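Local coordinates for protein beta-lactamase (Sebaldella termitidis, PDB 6N1N) that probably hydrolyses beta-lactams to substituted beta-amino acids as a class D beta-lactamase, by way of an acyl-ester on a serine, at residues Y214-R219 against Q237-A242; S24-D29 against K33-S38; L90-A95 against K173-N178; E64-D69 against G109-E114. All blocks are in the same frame, centred on the assembly; numbering follows the deposited sequence. Where two conformers were deposited one is given.

Contact 1: residues Y214-R219 against Q237-A242; sequences YFFAVR and QLTMMA
T239 OG1 is hydrogen-bonded to the carbonyl oxygen of R235, one turn earlier in its helix, and the same hydroxyl oxygen lies against a methyl of V218, with OG1 and V218 CG2 3.3 Å apart. The polar group is thus satisfied within its own helix while facing the apolar side chains of F216 and V218. Its chi1 of -53° sets OG1 beside the backbone N and swings CG2 anti to that N, so that the methyl reaches F216. T239 CG2 stands over one face of the phenyl ring, 4.2 Å from the centroid of the F216 ring and 26° off its normal, a CH-pi contact in which the two side chains run roughly perpendicular. F216 is presented for this by chi1 of 63°, which tucks the ring over its own backbone; F243 meets the same ring edge-to-face. V218 has its other branch turned to L238, with CG1 4.2 Å from L238 CD2, while V25 of the adjacent strand also touches V218. The axes of 214-219 and 237-242 approach to 9.7 Å, and all four touching residues are buried. A217 points away from the helix and touches P147, and F215 packs on helix 147-159, so the strand is covered on both faces. This layering of the C-terminal helix on the central antiparallel sheet belongs to the fold shared by serine beta-lactamases and penicillin-binding transpeptidases.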
loop_
_atom_site.group_PDB
_atom_site.type_symbol
_atom_site.label_atom_id
_atom_site.label_comp_id
_atom_site.label_asym_id
_atom_site.label_seq_id
_atom_site.Cartn_x
_atom_site.Cartn_y
_atom_site.Cartn_z
ATOM N N TYR A 214 11.294 4.561 -8.206
ATOM C CA TYR A 214 11.714 3.862 -6.996
ATOM C C TYR A 214 10.468 3.305 -6.312
ATOM O O TYR A 214 9.635 4.059 -5.795
ATOM C CB TYR A 214 12.500 4.782 -6.057
ATOM C CG TYR A 214 13.707 5.389 -6.728
ATOM C CD1 TYR A 214 14.963 4.774 -6.673
ATOM C CD2 TYR A 214 13.591 6.553 -7.490
ATOM C CE1 TYR A 214 16.037 5.303 -7.321
ATOM C CE2 TYR A 214 14.676 7.092 -8.143
ATOM C CZ TYR A 214 15.889 6.475 -8.058
ATOM O OH TYR A 214 16.954 7.049 -8.692
ATOM N N PHE A 215 10.356 1.974 -6.310
ATOM C CA PHE A 215 9.290 1.292 -5.584
ATOM C C PHE A 215 9.692 1.118 -4.136
ATOM O O PHE A 215 10.865 0.899 -3.835
ATOM C CB PHE A 215 9.016 -0.055 -6.248
ATOM C CG PHE A 215 8.537 0.082 -7.666
ATOM C CD1 PHE A 215 7.191 0.137 -7.937
ATOM C CD2 PHE A 215 9.426 0.255 -8.713
ATOM C CE1 PHE A 215 6.746 0.320 -9.220
ATOM C CE2 PHE A 215 8.981 0.434 -9.993
ATOM C CZ PHE A 215 7.643 0.459 -10.264
ATOM N N PHE A 216 8.718 1.242 -3.218
ATOM C CA PHE A 216 9.075 1.192 -1.807
ATOM C C PHE A 216 8.025 0.488 -0.965
ATOM O O PHE A 216 6.839 0.491 -1.270
ATOM C CB PHE A 216 9.322 2.608 -1.224
ATOM C CG PHE A 216 8.125 3.510 -1.251
ATOM C CD1 PHE A 216 7.248 3.584 -0.187
ATOM C CD2 PHE A 216 7.877 4.290 -2.351
ATOM C CE1 PHE A 216 6.139 4.417 -0.230
ATOM C CE2 PHE A 216 6.785 5.126 -2.397
ATOM C CZ PHE A 216 5.906 5.175 -1.330
ATOM N N ALA A 217 8.491 -0.130 0.105
ATOM C CA ALA A 217 7.599 -0.695 1.104
ATOM C C ALA A 217 8.272 -0.474 2.450
ATOM O O ALA A 217 9.307 -1.065 2.739
ATOM C CB ALA A 217 7.319 -2.182 0.858
ATOM N N VAL A 218 7.711 0.443 3.215
ATOM C CA VAL A 218 8.137 0.730 4.569
ATOM C C VAL A 218 7.167 0.012 5.488
ATOM O O VAL A 218 5.947 0.068 5.290
ATOM C CB VAL A 218 8.130 2.246 4.833
ATOM C CG1 VAL A 218 8.240 2.535 6.330
ATOM C CG2 VAL A 218 9.226 2.923 4.083
ATOM N N ARG A 219 7.692 -0.706 6.464
ATOM C CA ARG A 219 6.816 -1.395 7.398
ATOM C C ARG A 219 7.432 -1.309 8.779
ATOM O O ARG A 219 8.436 -1.974 9.079
ATOM C CB ARG A 219 6.559 -2.836 6.994
ATOM C CG ARG A 219 5.469 -3.437 7.843
ATOM C CD ARG A 219 5.170 -4.864 7.489
ATOM N NE ARG A 219 6.320 -5.753 7.620
ATOM C CZ ARG A 219 6.375 -6.977 7.097
ATOM N NH1 ARG A 219 5.346 -7.483 6.392
ATOM N NH2 ARG A 219 7.476 -7.692 7.269
ATOM N N GLN A 237 6.997 10.751 6.511
ATOM C CA GLN A 237 8.235 11.508 6.651
ATOM C C GLN A 237 9.455 10.598 6.787
ATOM O O GLN A 237 10.517 10.902 6.238
ATOM C CB GLN A 237 8.143 12.456 7.851
ATOM C CG GLN A 237 9.405 13.266 8.093
ATOM C CD GLN A 237 9.801 14.152 6.913
ATOM O OE1 GLN A 237 10.981 14.343 6.660
ATOM N NE2 GLN A 237 8.811 14.709 6.204
ATOM N N LEU A 238 9.326 9.476 7.506
ATOM C CA LEU A 238 10.411 8.496 7.554
ATOM C C LEU A 238 10.789 8.028 6.149
ATOM O O LEU A 238 11.975 7.900 5.818
ATOM C CB LEU A 238 9.974 7.297 8.407
ATOM C CG LEU A 238 10.990 6.176 8.652
ATOM C CD1 LEU A 238 10.555 5.345 9.866
ATOM C CD2 LEU A 238 11.186 5.238 7.456
ATOM N N THR A 239 9.783 7.735 5.326
ATOM C CA THR A 239 10.026 7.324 3.949
ATOM C C THR A 239 10.777 8.413 3.184
ATOM O O THR A 239 11.742 8.127 2.453
ATOM C CB THR A 239 8.679 6.982 3.302
ATOM O OG1 THR A 239 7.994 6.021 4.126
ATOM C CG2 THR A 239 8.849 6.391 1.929
HETATM N N MSE A 240 10.369 9.676 3.355
HETATM C CA MSE A 240 11.023 10.777 2.644
HETATM C C MSE A 240 12.454 10.942 3.112
HETATM O O MSE A 240 13.334 11.259 2.309
HETATM C CB MSE A 240 10.274 12.103 2.835
HETATM C CG MSE A 240 8.789 12.048 2.434
HETATM SE SE MSE A 240 8.460 11.493 0.581
HETATM C CE MSE A 240 8.615 13.257 -0.254
HETATM N N MSE A 241 12.687 10.738 4.410
HETATM C CA MSE A 241 14.056 10.772 4.931
HETATM C C MSE A 241 14.937 9.693 4.302
HETATM O O MSE A 241 16.095 9.962 3.974
HETATM C CB MSE A 241 14.054 10.646 6.463
HETATM C CG MSE A 241 13.561 11.898 7.116
HETATM SE SE MSE A 241 13.296 11.597 9.029
HETATM C CE MSE A 241 14.863 10.560 9.312
ATOM N N ALA A 242 14.403 8.477 4.157
ATOM C CA ALA A 242 15.137 7.425 3.470
ATOM C C ALA A 242 15.452 7.831 2.036
ATOM O O ALA A 242 16.582 7.633 1.574
ATOM C CB ALA A 242 14.347 6.120 3.496
#

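Contact 2: residues S24-D29 against K33-S38; sequences SVTIYD and KIWIYS
Y28 and W35 meet as a non-hydrogen-bonded pair of the antiparallel beta hairpin formed by strands 22-29 and 34-37. The tyrosine brings CD1 over one face of the indole, 3.5 Å from W35 CE2, with the ring planes at 49°, while Y37 OH lies over the opposite face. T26 CG2 comes to the indole edge, 3.8 Å from W35 CE3, and also touches the Y37 ring. Residues T26, Y28, W35 and Y37 therefore share one side of the hairpin, where I151 of helix 147-159 touches the first three. I27 and I36 pair on the other side, I27 CG2 touching I36 CD1 at 4.0 Å. Backbone bonds hold the pairing: I36 N reaches I27 O at 2.8 Å, and I27 N returns the bond to I36 O. Near the turn, K33 and I34 both face D29 in a G1 beta bulge, K33 adopting positive phi (55°). D29 is fixed from outside by N32, which bonds OD2, and by N212, which bonds OD1. Further out, A217 and F215 bond the backbone of T26 and Y28 from the next strand. At the far end S38 N still donates to the backbone V25 O at 3.0 Å, but V25 N turns to a side chain, S38 OG, at 2.9 Å.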
loop_
_atom_site.group_PDB
_atom_site.type_symbol
_atom_site.label_atom_id
_atom_site.label_comp_id
_atom_site.label_asym_id
_atom_site.label_seq_id
_atom_site.Cartn_x
_atom_site.Cartn_y
_atom_site.Cartn_z
ATOM N N SER A 24 11.355 -2.360 8.704
ATOM C CA SER A 24 12.359 -2.071 7.695
ATOM C C SER A 24 11.785 -1.202 6.598
ATOM O O SER A 24 10.562 -1.036 6.452
ATOM C CB SER A 24 12.900 -3.361 7.093
ATOM O OG SER A 24 11.855 -4.086 6.491
ATOM N N VAL A 25 12.712 -0.678 5.788
ATOM C CA VAL A 25 12.422 -0.013 4.533
ATOM C C VAL A 25 13.093 -0.814 3.429
ATOM O O VAL A 25 14.258 -1.203 3.560
ATOM C CB VAL A 25 12.918 1.439 4.529
ATOM C CG1 VAL A 25 14.365 1.510 4.890
ATOM C CG2 VAL A 25 12.701 2.082 3.158
ATOM N N THR A 26 12.335 -1.102 2.385
ATOM C CA THR A 26 12.801 -1.798 1.189
ATOM C C THR A 26 12.468 -0.920 -0.007
ATOM O O THR A 26 11.339 -0.445 -0.135
ATOM C CB THR A 26 12.115 -3.179 1.056
ATOM O OG1 THR A 26 12.362 -3.938 2.243
ATOM C CG2 THR A 26 12.622 -3.950 -0.157
ATOM N N ILE A 27 13.449 -0.721 -0.903
ATOM C CA ILE A 27 13.283 0.097 -2.087
ATOM C C ILE A 27 13.852 -0.660 -3.278
ATOM O O ILE A 27 14.867 -1.355 -3.160
ATOM C CB ILE A 27 13.973 1.461 -1.892
ATOM C CG1 ILE A 27 13.249 2.290 -0.829
ATOM C CG2 ILE A 27 14.031 2.250 -3.203
ATOM C CD1 ILE A 27 14.073 3.422 -0.287
ATOM N N TYR A 28 13.181 -0.539 -4.421
ATOM C CA TYR A 28 13.670 -1.083 -5.685
ATOM C C TYR A 28 13.830 0.052 -6.682
ATOM O O TYR A 28 12.855 0.727 -7.028
ATOM C CB TYR A 28 12.724 -2.138 -6.234
ATOM C CG TYR A 28 13.195 -2.766 -7.536
ATOM C CD1 TYR A 28 14.250 -3.652 -7.548
ATOM C CD2 TYR A 28 12.567 -2.475 -8.721
ATOM C CE1 TYR A 28 14.679 -4.232 -8.727
ATOM C CE2 TYR A 28 12.969 -3.057 -9.907
ATOM C CZ TYR A 28 14.024 -3.936 -9.910
ATOM O OH TYR A 28 14.455 -4.526 -11.085
ATOM N N ASP A 29 15.066 0.249 -7.120
ATOM C CA ASP A 29 15.450 1.165 -8.183
ATOM C C ASP A 29 15.180 0.473 -9.518
ATOM O O ASP A 29 15.844 -0.498 -9.867
ATOM C CB ASP A 29 16.915 1.536 -7.950
ATOM C CG ASP A 29 17.527 2.363 -9.069
ATOM O OD1 ASP A 29 17.014 2.336 -10.190
ATOM O OD2 ASP A 29 18.571 3.009 -8.814
ATOM N N LYS A 33 17.756 -1.659 -11.602
ATOM C CA LYS A 33 17.457 -2.977 -11.038
ATOM C C LYS A 33 18.266 -3.232 -9.762
ATOM O O LYS A 33 19.004 -4.213 -9.631
ATOM C CB LYS A 33 17.692 -4.075 -12.089
ATOM C CG LYS A 33 16.958 -3.843 -13.382
ATOM C CD LYS A 33 17.060 -5.073 -14.287
ATOM C CE LYS A 33 16.190 -4.944 -15.529
ATOM N NZ LYS A 33 16.746 -3.960 -16.478
ATOM N N ILE A 34 18.098 -2.341 -8.782
ATOM C CA ILE A 34 18.810 -2.453 -7.513
ATOM C C ILE A 34 17.813 -2.543 -6.365
ATOM O O ILE A 34 16.948 -1.670 -6.210
ATOM C CB ILE A 34 19.776 -1.269 -7.301
ATOM C CG1 ILE A 34 20.852 -1.277 -8.393
ATOM C CG2 ILE A 34 20.408 -1.338 -5.930
ATOM C CD1 ILE A 34 21.723 -0.051 -8.378
ATOM N N TRP A 35 17.968 -3.598 -5.545
ATOM C CA TRP A 35 17.239 -3.733 -4.290
ATOM C C TRP A 35 18.043 -3.102 -3.157
ATOM O O TRP A 35 19.224 -3.416 -2.972
ATOM C CB TRP A 35 16.975 -5.210 -3.968
ATOM C CG TRP A 35 15.907 -5.837 -4.810
ATOM C CD1 TRP A 35 16.086 -6.484 -5.997
ATOM C CD2 TRP A 35 14.496 -5.872 -4.545
ATOM N NE1 TRP A 35 14.887 -6.924 -6.488
ATOM C CE2 TRP A 35 13.891 -6.551 -5.629
ATOM C CE3 TRP A 35 13.688 -5.405 -3.506
ATOM C CZ2 TRP A 35 12.528 -6.795 -5.680
ATOM C CZ3 TRP A 35 12.336 -5.633 -3.570
ATOM C CH2 TRP A 35 11.761 -6.325 -4.643
ATOM N N ILE A 36 17.388 -2.230 -2.396
ATOM C CA ILE A 36 17.968 -1.565 -1.233
ATOM C C ILE A 36 17.202 -2.012 0.007
ATOM O O ILE A 36 15.984 -1.783 0.097
ATOM C CB ILE A 36 17.887 -0.040 -1.366
ATOM C CG1 ILE A 36 18.571 0.441 -2.640
ATOM C CG2 ILE A 36 18.526 0.638 -0.182
ATOM C CD1 ILE A 36 18.005 1.742 -3.146
ATOM N N TYR A 37 17.916 -2.593 0.975
ATOM C CA TYR A 37 17.302 -3.086 2.196
ATOM C C TYR A 37 17.897 -2.429 3.434
ATOM O O TYR A 37 19.119 -2.343 3.565
ATOM C CB TYR A 37 17.489 -4.584 2.379
ATOM C CG TYR A 37 17.010 -5.466 1.266
ATOM C CD1 TYR A 37 15.675 -5.797 1.166
ATOM C CD2 TYR A 37 17.910 -6.028 0.356
ATOM C CE1 TYR A 37 15.231 -6.637 0.167
ATOM C CE2 TYR A 37 17.471 -6.870 -0.650
ATOM C CZ TYR A 37 16.128 -7.163 -0.730
ATOM O OH TYR A 37 15.679 -8.020 -1.703
ATOM N N SER A 38 17.043 -2.010 4.377
ATOM C CA SER A 38 17.566 -1.745 5.718
ATOM C C SER A 38 17.726 -3.044 6.495
ATOM O O SER A 38 18.592 -3.149 7.371
ATOM C CB SER A 38 16.669 -0.770 6.487
ATOM O OG SER A 38 15.372 -1.288 6.770
#

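Contact 3: residues L90-A95 against K173-N178; sequences LNLREA and KDIMIN
I175 packs on two neighbouring residues of the 92-95 helical turn with its two branches. Its CD1 reaches L92 CG at 3.9 Å, and its CG2 sits over the centre of the R93 guanidinium, 3.8 Å from R93 CZ. With chi1 at 74°, I175 CG1 carries CD1 to L92 while CG2, opposite the carbonyl carbon, meets the guanidinium. This is the close-packed part. On the looser side the backbones are joined through solvent, a water donating to R93 O (2.8 Å) and to I175 O (3.1 Å). R93 itself is partly exposed: an extended chain bent at chi3 (-61°) turns its end towards D174, whose OD2 accepts from R93 NH2 at 2.9 Å and from R93 NH1 at 3.1 Å. The oxygen lies in the guanidinium plane, but the carboxylate is turned 77° from it, a twist consistent with both nitrogens converging on OD2 and not pairing with the two oxygens. In the same turn, N91 and E94 form a capping box at the start of the helix. R93 NH2 has a second salt bridge, to E70, so the guanidinium is shared between two carboxylates, which would probably keep the arginine charged and help both acids stay ionised.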
loop_
_atom_site.group_PDB
_atom_site.type_symbol
_atom_site.label_atom_id
_atom_site.label_comp_id
_atom_site.label_asym_id
_atom_site.label_seq_id
_atom_site.Cartn_x
_atom_site.Cartn_y
_atom_site.Cartn_z
ATOM N N LEU A 90 -19.426 8.702 -0.913
ATOM C CA LEU A 90 -18.046 8.772 -1.358
ATOM C C LEU A 90 -17.877 8.056 -2.684
ATOM O O LEU A 90 -18.473 7.003 -2.913
ATOM C CB LEU A 90 -17.079 8.134 -0.336
ATOM C CG LEU A 90 -16.993 8.717 1.064
ATOM C CD1 LEU A 90 -16.157 7.839 1.992
ATOM C CD2 LEU A 90 -16.391 10.121 1.035
ATOM N N ASN A 91 -17.042 8.622 -3.543
ATOM C CA ASN A 91 -16.585 7.938 -4.735
ATOM C C ASN A 91 -15.228 7.281 -4.472
ATOM O O ASN A 91 -14.625 7.426 -3.405
ATOM C CB ASN A 91 -16.545 8.900 -5.927
ATOM C CG ASN A 91 -15.564 10.045 -5.744
ATOM O OD1 ASN A 91 -14.460 9.869 -5.230
ATOM N ND2 ASN A 91 -15.974 11.242 -6.181
ATOM N N LEU A 92 -14.747 6.530 -5.468
ATOM C CA LEU A 92 -13.513 5.757 -5.291
ATOM C C LEU A 92 -12.317 6.652 -4.988
ATOM O O LEU A 92 -11.465 6.299 -4.158
ATOM C CB LEU A 92 -13.244 4.924 -6.541
ATOM C CG LEU A 92 -12.023 4.029 -6.543
ATOM C CD1 LEU A 92 -12.198 2.827 -5.619
ATOM C CD2 LEU A 92 -11.725 3.560 -7.948
ATOM N N ARG A 93 -12.209 7.796 -5.667
ATOM C CA ARG A 93 -11.094 8.699 -5.403
ATOM C C ARG A 93 -11.087 9.148 -3.947
ATOM O O ARG A 93 -10.043 9.145 -3.286
ATOM C CB ARG A 93 -11.146 9.913 -6.328
ATOM C CG ARG A 93 -9.939 10.827 -6.137
ATOM C CD ARG A 93 -10.030 12.084 -6.981
ATOM N NE ARG A 93 -10.089 11.801 -8.409
ATOM C CZ ARG A 93 -9.020 11.618 -9.178
ATOM N NH1 ARG A 93 -7.802 11.650 -8.651
ATOM N NH2 ARG A 93 -9.173 11.374 -10.465
ATOM N N GLU A 94 -12.250 9.553 -3.440
ATOM C CA GLU A 94 -12.374 10.009 -2.065
ATOM C C GLU A 94 -12.163 8.871 -1.073
ATOM O O GLU A 94 -11.512 9.043 -0.036
ATOM C CB GLU A 94 -13.757 10.624 -1.855
ATOM C CG GLU A 94 -14.086 11.867 -2.693
ATOM C CD GLU A 94 -15.548 12.232 -2.611
ATOM O OE1 GLU A 94 -16.396 11.333 -2.793
ATOM O OE2 GLU A 94 -15.851 13.420 -2.358
ATOM N N ALA A 95 -12.774 7.720 -1.333
ATOM C CA ALA A 95 -12.616 6.583 -0.427
ATOM C C ALA A 95 -11.145 6.185 -0.294
ATOM O O ALA A 95 -10.680 5.861 0.809
ATOM C CB ALA A 95 -13.466 5.420 -0.921
ATOM N N LYS A 173 -3.750 4.663 -11.389
ATOM C CA LYS A 173 -2.485 5.401 -11.325
ATOM C C LYS A 173 -2.704 6.866 -10.978
ATOM O O LYS A 173 -1.862 7.483 -10.304
ATOM C CB LYS A 173 -1.710 5.264 -12.649
ATOM C CG LYS A 173 -0.955 3.929 -12.773
ATOM C CD LYS A 173 -0.264 3.766 -14.112
ATOM C CE LYS A 173 0.664 2.595 -14.102
ATOM N NZ LYS A 173 1.378 2.398 -15.398
ATOM N N ASP A 174 -3.840 7.439 -11.387
ATOM C CA ASP A 174 -4.103 8.839 -11.080
ATOM C C ASP A 174 -4.541 9.008 -9.626
ATOM O O ASP A 174 -4.016 9.869 -8.906
ATOM C CB ASP A 174 -5.149 9.395 -12.042
ATOM C CG ASP A 174 -5.380 10.878 -11.851
ATOM O OD1 ASP A 174 -4.448 11.670 -12.106
ATOM O OD2 ASP A 174 -6.501 11.244 -11.470
ATOM N N ILE A 175 -5.487 8.190 -9.155
ATOM C CA ILE A 175 -5.957 8.414 -7.790
ATOM C C ILE A 175 -4.866 8.110 -6.774
ATOM O O ILE A 175 -4.914 8.621 -5.644
ATOM C CB ILE A 175 -7.245 7.628 -7.467
ATOM C CG1 ILE A 175 -7.018 6.135 -7.262
ATOM C CG2 ILE A 175 -8.295 7.909 -8.527
ATOM C CD1 ILE A 175 -8.330 5.359 -6.912
HETATM N N MSE A 176 -3.866 7.301 -7.140
HETATM C CA MSE A 176 -2.772 6.981 -6.233
HETATM C C MSE A 176 -1.815 8.156 -5.948
HETATM O O MSE A 176 -1.027 8.099 -4.996
HETATM C CB MSE A 176 -1.953 5.810 -6.779
HETATM C CG MSE A 176 -2.635 4.489 -6.654
HETATM SE SE MSE A 176 -1.519 3.095 -7.532
HETATM C CE MSE A 176 -0.097 2.999 -6.198
ATOM N N ILE A 177 -1.868 9.187 -6.778
ATOM C CA ILE A 177 -0.958 10.319 -6.601
ATOM C C ILE A 177 -1.367 11.077 -5.349
ATOM O O ILE A 177 -2.430 11.698 -5.310
ATOM C CB ILE A 177 -0.957 11.265 -7.798
ATOM C CG1 ILE A 177 -0.527 10.493 -9.028
ATOM C CG2 ILE A 177 -0.049 12.480 -7.493
ATOM C CD1 ILE A 177 -0.718 11.302 -10.329
ATOM N N ASN A 178 -0.498 11.119 -4.368
ATOM C CA ASN A 178 -0.851 11.949 -3.243
ATOM C C ASN A 178 0.127 13.077 -2.971
ATOM O O ASN A 178 -0.122 13.852 -2.061
ATOM C CB ASN A 178 -1.046 11.115 -1.982
ATOM C CG ASN A 178 -0.034 10.041 -1.837
ATOM O OD1 ASN A 178 1.144 10.306 -1.788
ATOM N ND2 ASN A 178 -0.502 8.807 -1.716
HETATM O O HOH W 1 -7.411 9.804 -4.136
#

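Contact 4: residues E64-D69 against G109-E114; sequences EEVVKD and GKIKSE
V66 meets K110 and I111 with its two methyls, and apolar packing is the main part of the contact. V66 CG2 touches I111 CD1 at 3.7 Å, and I111 CG1 lies only slightly farther from the same methyl. V66 CG1, placed anti to the backbone N by chi1 of 173°, runs against the aliphatic part of the lysine, 4.1 Å from K110 CD. I111 is buried here, since I60 and F61 of helix 56-63 and Y116 of helix 113-122 also touch it; V66 in turn packs on F61 and M74.

Both segments are connections in the all-helical part of the transpeptidase-like fold. E65, with a phi of 66°, leaves helix 56-63 in a Schellman motif, and this turn carries V66 into the loop that follows, while K112 holds the N-cap position of helix 113-122. Helix 56-63 follows shortly after S51, the predicted acyl-ester residue, and K54, which is carboxylated, although the contact itself lies away from both.

Between the two segments the polar link is water-mediated. The K110 chain is extended as far as CE and bends at chi4 (49°), bringing K110 NZ 3.1 Å from a water that accepts from it; that water donates to V66 O at 3.0 Å, so a single solvent molecule bridges the lysine and the backbone carbonyl. Nearby, E64 OE2 is hydrogen-bonded to Y119 OH of helix 113-122, and the E64 side chain touches K115.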
loop_
_atom_site.group_PDB
_atom_site.type_symbol
_atom_site.label_atom_id
_atom_site.label_comp_id
_atom_site.label_asym_id
_atom_site.label_seq_id
_atom_site.Cartn_x
_atom_site.Cartn_y
_atom_site.Cartn_z
ATOM N N GLU A 64 -14.032 -5.057 -12.247
ATOM C CA GLU A 64 -15.264 -5.797 -12.014
ATOM C C GLU A 64 -16.519 -4.930 -12.084
ATOM O O GLU A 64 -17.619 -5.444 -11.853
ATOM C CB GLU A 64 -15.211 -6.495 -10.648
ATOM C CG GLU A 64 -14.221 -7.639 -10.592
ATOM C CD GLU A 64 -14.541 -8.686 -11.631
ATOM O OE1 GLU A 64 -15.682 -9.172 -11.633
ATOM O OE2 GLU A 64 -13.676 -9.000 -12.463
ATOM N N GLU A 65 -16.377 -3.643 -12.376
ATOM C CA GLU A 65 -17.498 -2.726 -12.573
ATOM C C GLU A 65 -18.307 -2.492 -11.299
ATOM O O GLU A 65 -19.480 -2.115 -11.361
ATOM C CB GLU A 65 -18.399 -3.219 -13.710
ATOM C CG GLU A 65 -17.628 -3.289 -15.006
ATOM C CD GLU A 65 -18.429 -3.864 -16.150
ATOM O OE1 GLU A 65 -19.569 -3.416 -16.349
ATOM O OE2 GLU A 65 -17.921 -4.779 -16.828
ATOM N N VAL A 66 -17.672 -2.650 -10.134
ATOM C CA VAL A 66 -18.312 -2.251 -8.885
ATOM C C VAL A 66 -18.736 -0.794 -8.964
ATOM O O VAL A 66 -19.843 -0.425 -8.534
ATOM C CB VAL A 66 -17.362 -2.504 -7.700
ATOM C CG1 VAL A 66 -17.928 -1.940 -6.395
ATOM C CG2 VAL A 66 -17.112 -3.985 -7.556
ATOM N N VAL A 67 -17.852 0.059 -9.476
ATOM C CA VAL A 67 -18.167 1.432 -9.848
ATOM C C VAL A 67 -17.727 1.599 -11.293
ATOM O O VAL A 67 -16.842 0.880 -11.775
ATOM C CB VAL A 67 -17.503 2.492 -8.945
ATOM C CG1 VAL A 67 -18.140 2.489 -7.571
ATOM C CG2 VAL A 67 -16.008 2.252 -8.814
ATOM N N LYS A 68 -18.362 2.538 -11.994
ATOM C CA LYS A 68 -18.063 2.745 -13.405
ATOM C C LYS A 68 -16.751 3.489 -13.587
ATOM O O LYS A 68 -15.999 3.211 -14.531
ATOM C CB LYS A 68 -19.208 3.505 -14.081
ATOM C CG LYS A 68 -18.996 3.761 -15.565
ATOM C CD LYS A 68 -20.287 4.196 -16.246
ATOM C CE LYS A 68 -20.075 4.446 -17.729
ATOM N NZ LYS A 68 -19.134 5.572 -17.965
ATOM N N ASP A 69 -16.462 4.422 -12.692
ATOM C CA ASP A 69 -15.241 5.208 -12.735
ATOM C C ASP A 69 -15.023 5.731 -11.322
ATOM O O ASP A 69 -15.726 5.331 -10.388
ATOM C CB ASP A 69 -15.323 6.323 -13.783
ATOM C CG ASP A 69 -16.530 7.219 -13.602
ATOM O OD1 ASP A 69 -16.801 7.612 -12.449
ATOM O OD2 ASP A 69 -17.189 7.564 -14.621
ATOM N N GLY A 109 -18.795 -6.595 -1.132
ATOM C CA GLY A 109 -19.993 -7.419 -1.120
ATOM C C GLY A 109 -20.509 -7.783 -2.501
ATOM O O GLY A 109 -21.222 -8.790 -2.647
ATOM N N LYS A 110 -20.185 -6.981 -3.508
ATOM C CA LYS A 110 -20.566 -7.242 -4.882
ATOM C C LYS A 110 -19.648 -8.247 -5.570
ATOM O O LYS A 110 -19.899 -8.572 -6.731
ATOM C CB LYS A 110 -20.543 -5.946 -5.714
ATOM C CG LYS A 110 -21.662 -4.905 -5.465
ATOM C CD LYS A 110 -21.575 -3.818 -6.551
ATOM C CE LYS A 110 -22.618 -2.732 -6.417
ATOM N NZ LYS A 110 -22.675 -2.197 -5.040
ATOM N N ILE A 111 -18.575 -8.689 -4.912
ATOM C CA ILE A 111 -17.552 -9.538 -5.526
ATOM C C ILE A 111 -17.511 -10.872 -4.777
ATOM O O ILE A 111 -17.339 -10.906 -3.552
ATOM C CB ILE A 111 -16.173 -8.856 -5.519
ATOM C CG1 ILE A 111 -16.257 -7.472 -6.179
ATOM C CG2 ILE A 111 -15.129 -9.723 -6.260
ATOM C CD1 ILE A 111 -14.998 -6.634 -5.996
ATOM N N LYS A 112 -17.655 -11.972 -5.508
ATOM C CA LYS A 112 -17.560 -13.293 -4.892
ATOM C C LYS A 112 -16.145 -13.614 -4.417
ATOM O O LYS A 112 -15.146 -13.180 -5.003
ATOM C CB LYS A 112 -17.983 -14.375 -5.892
ATOM C CG LYS A 112 -19.416 -14.278 -6.374
ATOM C CD LYS A 112 -20.383 -14.641 -5.289
ATOM C CE LYS A 112 -21.784 -14.842 -5.854
ATOM N NZ LYS A 112 -22.776 -15.219 -4.803
ATOM N N SER A 113 -16.061 -14.437 -3.369
ATOM C CA SER A 113 -14.754 -14.856 -2.853
ATOM C C SER A 113 -13.871 -15.498 -3.934
ATOM O O SER A 113 -12.663 -15.252 -3.988
ATOM C CB SER A 113 -14.964 -15.803 -1.670
ATOM O OG SER A 113 -13.874 -16.685 -1.508
ATOM N N GLU A 114 -14.436 -16.370 -4.774
ATOM C CA GLU A 114 -13.594 -17.006 -5.792
ATOM C C GLU A 114 -13.049 -15.982 -6.793
ATOM O O GLU A 114 -11.929 -16.132 -7.303
ATOM C CB GLU A 114 -14.379 -18.098 -6.507
ATOM C CG GLU A 114 -13.555 -18.889 -7.513
ATOM C CD GLU A 114 -12.247 -19.404 -6.935
ATOM O OE1 GLU A 114 -12.264 -19.957 -5.810
ATOM O OE2 GLU A 114 -11.202 -19.238 -7.609
HETATM O O HOH W 2 -21.179 0.331 -6.000
#

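From the N terminus, contact 2 comes first and closes the short hairpin between residues 24 and 38. Contact 4 then joins 64-69 to 109-114, and before its loop closes contact 3 opens at 90-95, to close only at 173-178; these two cross, and their nearest atoms are about 4 Å apart without touching. Contact 4 stays among the helices, whereas contact 3 ties that helical region to helix 166-175, which leads into edge strand 177-180. Contact 1 closes last, laying the C-terminal helix on strand 212-222. It touches contact 2 within the same sheet, where strands 22-29 and 212-222 are neighbours and V218 CG2 packs 3.7 Å from V25 CG2.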